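Local structure of diaminopimelate decarboxylase (Phaeodactylum tricornutum, 7JPJ) at residues S293-K298 against L310-G315; H329-L334 against D385-D390. The protein probably catalyses the pyridoxal 5'-phosphate-dependent decarboxylation of diaminopimelate in lysine biosynthesis, and works as a dimer that is seen here with D-lysine bound. All blocks are in the same frame, centred on the assembly; numbering follows the deposited sequence.

Contact 1 of 2, residues S293-K298 against L310-G315; sequences SKVQDK and LKLDAG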
# COMPACT_ATOMS: atom_id res chain seq x y z
N SER A 293 -6.37 -8.26 15.99
CA SER A 293 -6.40 -9.47 15.18
C SER A 293 -6.23 -10.69 16.08
O SER A 293 -5.96 -10.57 17.28
CB SER A 293 -5.30 -9.46 14.11
OG SER A 293 -4.01 -9.55 14.70
N LYS A 294 -6.40 -11.86 15.49
CA LYS A 294 -6.25 -13.13 16.19
C LYS A 294 -5.08 -13.91 15.62
O LYS A 294 -4.76 -13.80 14.43
CB LYS A 294 -7.53 -13.97 16.12
CG LYS A 294 -8.39 -13.89 17.38
CD LYS A 294 -9.72 -14.61 17.24
CE LYS A 294 -10.88 -13.77 17.77
NZ LYS A 294 -11.25 -14.12 19.17
N VAL A 295 -4.43 -14.68 16.48
CA VAL A 295 -3.36 -15.59 16.07
C VAL A 295 -4.02 -16.84 15.51
O VAL A 295 -4.51 -17.69 16.27
CB VAL A 295 -2.41 -15.91 17.23
CG1 VAL A 295 -1.22 -16.71 16.73
CG2 VAL A 295 -1.96 -14.63 17.92
N GLN A 296 -4.06 -16.96 14.19
CA GLN A 296 -4.71 -18.09 13.54
C GLN A 296 -3.79 -19.26 13.29
O GLN A 296 -4.27 -20.35 12.94
CB GLN A 296 -5.35 -17.64 12.22
CG GLN A 296 -4.40 -16.89 11.29
CD GLN A 296 -3.98 -17.72 10.09
OE1 GLN A 296 -4.36 -18.88 9.95
NE2 GLN A 296 -3.18 -17.12 9.22
N ASP A 297 -2.48 -19.09 13.45
CA ASP A 297 -1.53 -20.19 13.25
C ASP A 297 -0.20 -19.84 13.90
O ASP A 297 0.13 -18.66 14.07
CB ASP A 297 -1.33 -20.49 11.76
CG ASP A 297 -0.85 -21.90 11.51
OD1 ASP A 297 -0.54 -22.62 12.49
OD2 ASP A 297 -0.77 -22.30 10.33
N LYS A 298 0.55 -20.87 14.26
CA LYS A 298 1.85 -20.73 14.91
C LYS A 298 2.77 -21.83 14.40
O LYS A 298 2.49 -23.01 14.62
CB LYS A 298 1.71 -20.79 16.43
CG LYS A 298 2.99 -20.52 17.20
CD LYS A 298 2.75 -20.65 18.70
CE LYS A 298 4.04 -20.42 19.49
NZ LYS A 298 3.82 -20.50 20.96
N LEU A 310 4.30 -16.21 14.54
CA LEU A 310 2.88 -16.01 14.81
C LEU A 310 2.21 -15.47 13.55
O LEU A 310 2.55 -14.37 13.09
CB LEU A 310 2.67 -15.06 15.98
CG LEU A 310 3.09 -15.49 17.38
CD1 LEU A 310 2.61 -14.48 18.40
CD2 LEU A 310 2.56 -16.88 17.71
N LYS A 311 1.28 -16.23 13.00
CA LYS A 311 0.57 -15.84 11.78
C LYS A 311 -0.81 -15.30 12.16
O LYS A 311 -1.59 -15.99 12.82
CB LYS A 311 0.43 -17.03 10.83
CG LYS A 311 1.72 -17.83 10.64
CD LYS A 311 1.46 -19.15 9.95
CE LYS A 311 1.96 -19.14 8.52
NZ LYS A 311 1.69 -20.43 7.83
N LEU A 312 -1.09 -14.07 11.75
CA LEU A 312 -2.35 -13.42 12.06
C LEU A 312 -3.35 -13.61 10.93
O LEU A 312 -3.04 -14.18 9.87
CB LEU A 312 -2.13 -11.92 12.30
CG LEU A 312 -0.98 -11.48 13.20
CD1 LEU A 312 -0.80 -9.97 13.09
CD2 LEU A 312 -1.24 -11.89 14.64
N ASP A 313 -4.58 -13.14 11.16
CA ASP A 313 -5.58 -13.02 10.11
C ASP A 313 -5.64 -11.61 9.54
O ASP A 313 -6.70 -11.17 9.07
CB ASP A 313 -6.96 -13.47 10.61
CG ASP A 313 -7.48 -12.63 11.76
OD1 ASP A 313 -6.73 -11.78 12.29
OD2 ASP A 313 -8.65 -12.82 12.15
N ALA A 314 -4.52 -10.89 9.60
CA ALA A 314 -4.42 -9.53 9.08
C ALA A 314 -3.00 -9.34 8.55
O ALA A 314 -2.17 -10.25 8.61
CB ALA A 314 -4.75 -8.51 10.16
N GLY A 315 -2.73 -8.16 8.02
CA GLY A 315 -1.39 -7.88 7.51
C GLY A 315 -1.32 -6.54 6.82
O GLY A 315 -2.02 -5.59 7.19
O HOH W 1 -0.84 -20.93 7.91
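K311 N gives a hydrogen bond to D297 O at 2.9 Å, close to straight at 164°. In return K311 O takes two donors, Q296 N and D297 N, at 3.0 Å and 3.3 Å. The Q296 side chain reaches across to the partner strand as well. Its CG lies between the backbone N and the carbonyl carbon (chi1 51°) and the chain bends at chi2. NE2 therefore meets L312 O at 3.0 Å, with that oxygen near the amide plane but the donor above the carbonyl plane. Further along, K294 N reaches D313 OD1 at 3.2 Å from above the carboxylate plane, while D313 OD2 is held by T27. With two residues, Q296 and D297, set against the single K311, the antiparallel hairpin of strands 289-300 and 308-312 carries a classic beta bulge. Within the bulge, the side chains of D297 and K311 run alongside each other, with D297 CB 3.6 Å from K311 CD. Their charged ends are joined by a long salt bridge and by a water that donates to D297 OD2 and accepts from K311 NZ. The stronger partners of these ends are on the second subunit, S124 for D297 and Q104 for K311, and Q296 NE2 also bonds Q104 O there, so the hairpin forms part of the dimer interface. K298 and L310 also lie side by side, and L310 CD2 packs 3.7 Å from K298 CG. K298 NZ continues to a salt bridge with E348. V295 CG1 touches the same L310 methyl group. S293 OG rests 3.6 Å from L312 CD1.

Contact 2 of 2, residues H329-L334 against D385-D390; sequences HPITIL and DILVMD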
# COMPACT_ATOMS: atom_id res chain seq x y z
N HIS A 329 5.67 -1.06 15.65
CA HIS A 329 4.46 -0.71 16.39
C HIS A 329 4.43 -1.46 17.71
O HIS A 329 4.93 -2.59 17.81
CB HIS A 329 3.20 -1.05 15.59
CG HIS A 329 2.97 -0.16 14.40
ND1 HIS A 329 1.78 0.50 14.18
CD2 HIS A 329 3.78 0.16 13.37
CE1 HIS A 329 1.87 1.20 13.07
NE2 HIS A 329 3.07 1.01 12.55
N PRO A 330 3.85 -0.86 18.76
CA PRO A 330 3.70 -1.57 20.03
C PRO A 330 2.72 -2.73 19.87
O PRO A 330 1.64 -2.58 19.31
CB PRO A 330 3.15 -0.50 20.98
CG PRO A 330 3.31 0.80 20.27
CD PRO A 330 3.29 0.50 18.81
N ILE A 331 3.12 -3.90 20.37
CA ILE A 331 2.37 -5.13 20.18
C ILE A 331 2.12 -5.78 21.53
O ILE A 331 3.07 -6.02 22.29
CB ILE A 331 3.11 -6.10 19.24
CG1 ILE A 331 3.25 -5.47 17.85
CG2 ILE A 331 2.37 -7.42 19.16
CD1 ILE A 331 4.27 -6.15 16.97
N THR A 332 0.86 -6.07 21.83
CA THR A 332 0.46 -6.76 23.04
C THR A 332 -0.42 -7.94 22.68
O THR A 332 -1.31 -7.82 21.82
CB THR A 332 -0.29 -5.82 24.00
OG1 THR A 332 0.60 -4.79 24.46
CG2 THR A 332 -0.81 -6.59 25.21
N ILE A 333 -0.17 -9.08 23.32
CA ILE A 333 -0.94 -10.30 23.09
C ILE A 333 -1.81 -10.54 24.32
O ILE A 333 -1.29 -10.67 25.44
CB ILE A 333 -0.03 -11.50 22.81
CG1 ILE A 333 0.60 -11.34 21.42
CG2 ILE A 333 -0.81 -12.80 22.91
CD1 ILE A 333 1.66 -12.37 21.13
N LEU A 334 -3.12 -10.60 24.11
CA LEU A 334 -4.11 -10.82 25.16
C LEU A 334 -4.77 -12.18 24.99
O LEU A 334 -4.84 -12.71 23.88
CB LEU A 334 -5.18 -9.72 25.14
CG LEU A 334 -4.65 -8.30 25.37
CD1 LEU A 334 -5.71 -7.27 25.05
CD2 LEU A 334 -4.15 -8.15 26.80
N ASP A 385 -5.50 -16.54 20.50
CA ASP A 385 -5.23 -15.36 21.30
C ASP A 385 -5.25 -14.11 20.43
O ASP A 385 -5.04 -14.16 19.21
CB ASP A 385 -3.88 -15.49 22.01
CG ASP A 385 -3.92 -16.47 23.16
OD1 ASP A 385 -5.02 -16.72 23.70
OD2 ASP A 385 -2.85 -17.00 23.53
N ILE A 386 -5.50 -12.98 21.07
CA ILE A 386 -5.65 -11.70 20.37
C ILE A 386 -4.30 -11.00 20.34
O ILE A 386 -3.62 -10.89 21.37
CB ILE A 386 -6.71 -10.83 21.06
CG1 ILE A 386 -8.05 -11.56 21.09
CG2 ILE A 386 -6.83 -9.49 20.36
CD1 ILE A 386 -9.04 -10.98 22.08
N LEU A 387 -3.91 -10.52 19.17
CA LEU A 387 -2.75 -9.65 19.02
C LEU A 387 -3.23 -8.24 18.73
O LEU A 387 -4.11 -8.04 17.87
CB LEU A 387 -1.82 -10.14 17.90
CG LEU A 387 -0.45 -9.47 17.83
CD1 LEU A 387 0.63 -10.49 17.50
CD2 LEU A 387 -0.43 -8.33 16.82
N VAL A 388 -2.68 -7.26 19.44
CA VAL A 388 -3.11 -5.87 19.32
C VAL A 388 -1.91 -5.03 18.90
O VAL A 388 -0.91 -4.95 19.63
CB VAL A 388 -3.71 -5.34 20.64
CG1 VAL A 388 -3.96 -3.85 20.54
CG2 VAL A 388 -4.99 -6.09 20.97
N MET A 389 -2.00 -4.41 17.73
CA MET A 389 -0.98 -3.49 17.24
C MET A 389 -1.45 -2.07 17.51
O MET A 389 -2.38 -1.59 16.87
CB MET A 389 -0.72 -3.71 15.75
CG MET A 389 0.51 -4.55 15.45
SD MET A 389 0.81 -4.76 13.68
CE MET A 389 2.31 -3.80 13.46
N ASP A 390 -0.81 -1.41 18.47
CA ASP A 390 -1.19 -0.07 18.86
C ASP A 390 -0.51 0.97 17.97
O ASP A 390 0.35 0.65 17.15
CB ASP A 390 -0.84 0.18 20.33
CG ASP A 390 -1.87 -0.41 21.28
OD1 ASP A 390 -3.08 -0.23 21.03
OD2 ASP A 390 -1.47 -1.06 22.27
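H329 meets D390 at one end of this strand pair: ND1 donates to D390 O at 3.3 Å, with the acceptor tilted 21° from the ring plane. M389 CE lies 3.6 Å from H329 CB and 3.8 Å from H329 CG, and the two side chains cross at about a right angle. Replacing H329 with alanine is likely to leave D390 O without the ND1 donor and M389 CE without the ring beside it. NE2 of H329 has a weak hydrogen bond with R321 of the D-lysine pocket and ND1 a weak one with S392, so H329, its side chain about 8 Å from the bound D-lysine, belongs to the second shell of that pocket. Next to it, D390 N bonds P330 O. In this antiparallel ladder T332 and V388 exchange two backbone bonds, as do L334 and I386. The non-hydrogen-bonded pairs are I333-L387, between those two, and I331-M389, between T332-V388 and P330-D390; all four side chains share one face of the sheet. I331 CG2, anti to the backbone N, meets L387 CG at 3.7 Å, and I331 CG1 lies alongside M389 CG at 3.8 Å. On the other face L334 CD1 reaches V388 CG2 at 4.3 Å. D385 bonds R379 and A382, and D390 OD2 accepts from I10 N. Strand 386-390 has strand 289-300 as its other neighbour, I331 and I333 pack on strand 373-379, and L334 and I386 face helix 14-24.

In the fold
Contact 1 and contact 2 belong to one mixed beta sheet, with centres 11 Å apart. They come in series along the chain: the hairpin of contact 1 closes before 329-334 begins, and 385-390 follows about 50 residues later. Strands 289-300 and 386-390 are neighbours, so the order across the sheet is 308-312, 289-300, 386-390, 331-334. Probable hydrogen bonds from L387 N to S293 O and from V295 N to D385 O join the contacts, and L310 packs on I333. The sheet is separate from the parallel TIM-barrel strands, as in fold type III decarboxylases. Contact 1 meets the second subunit; contact 2 touches no other chain.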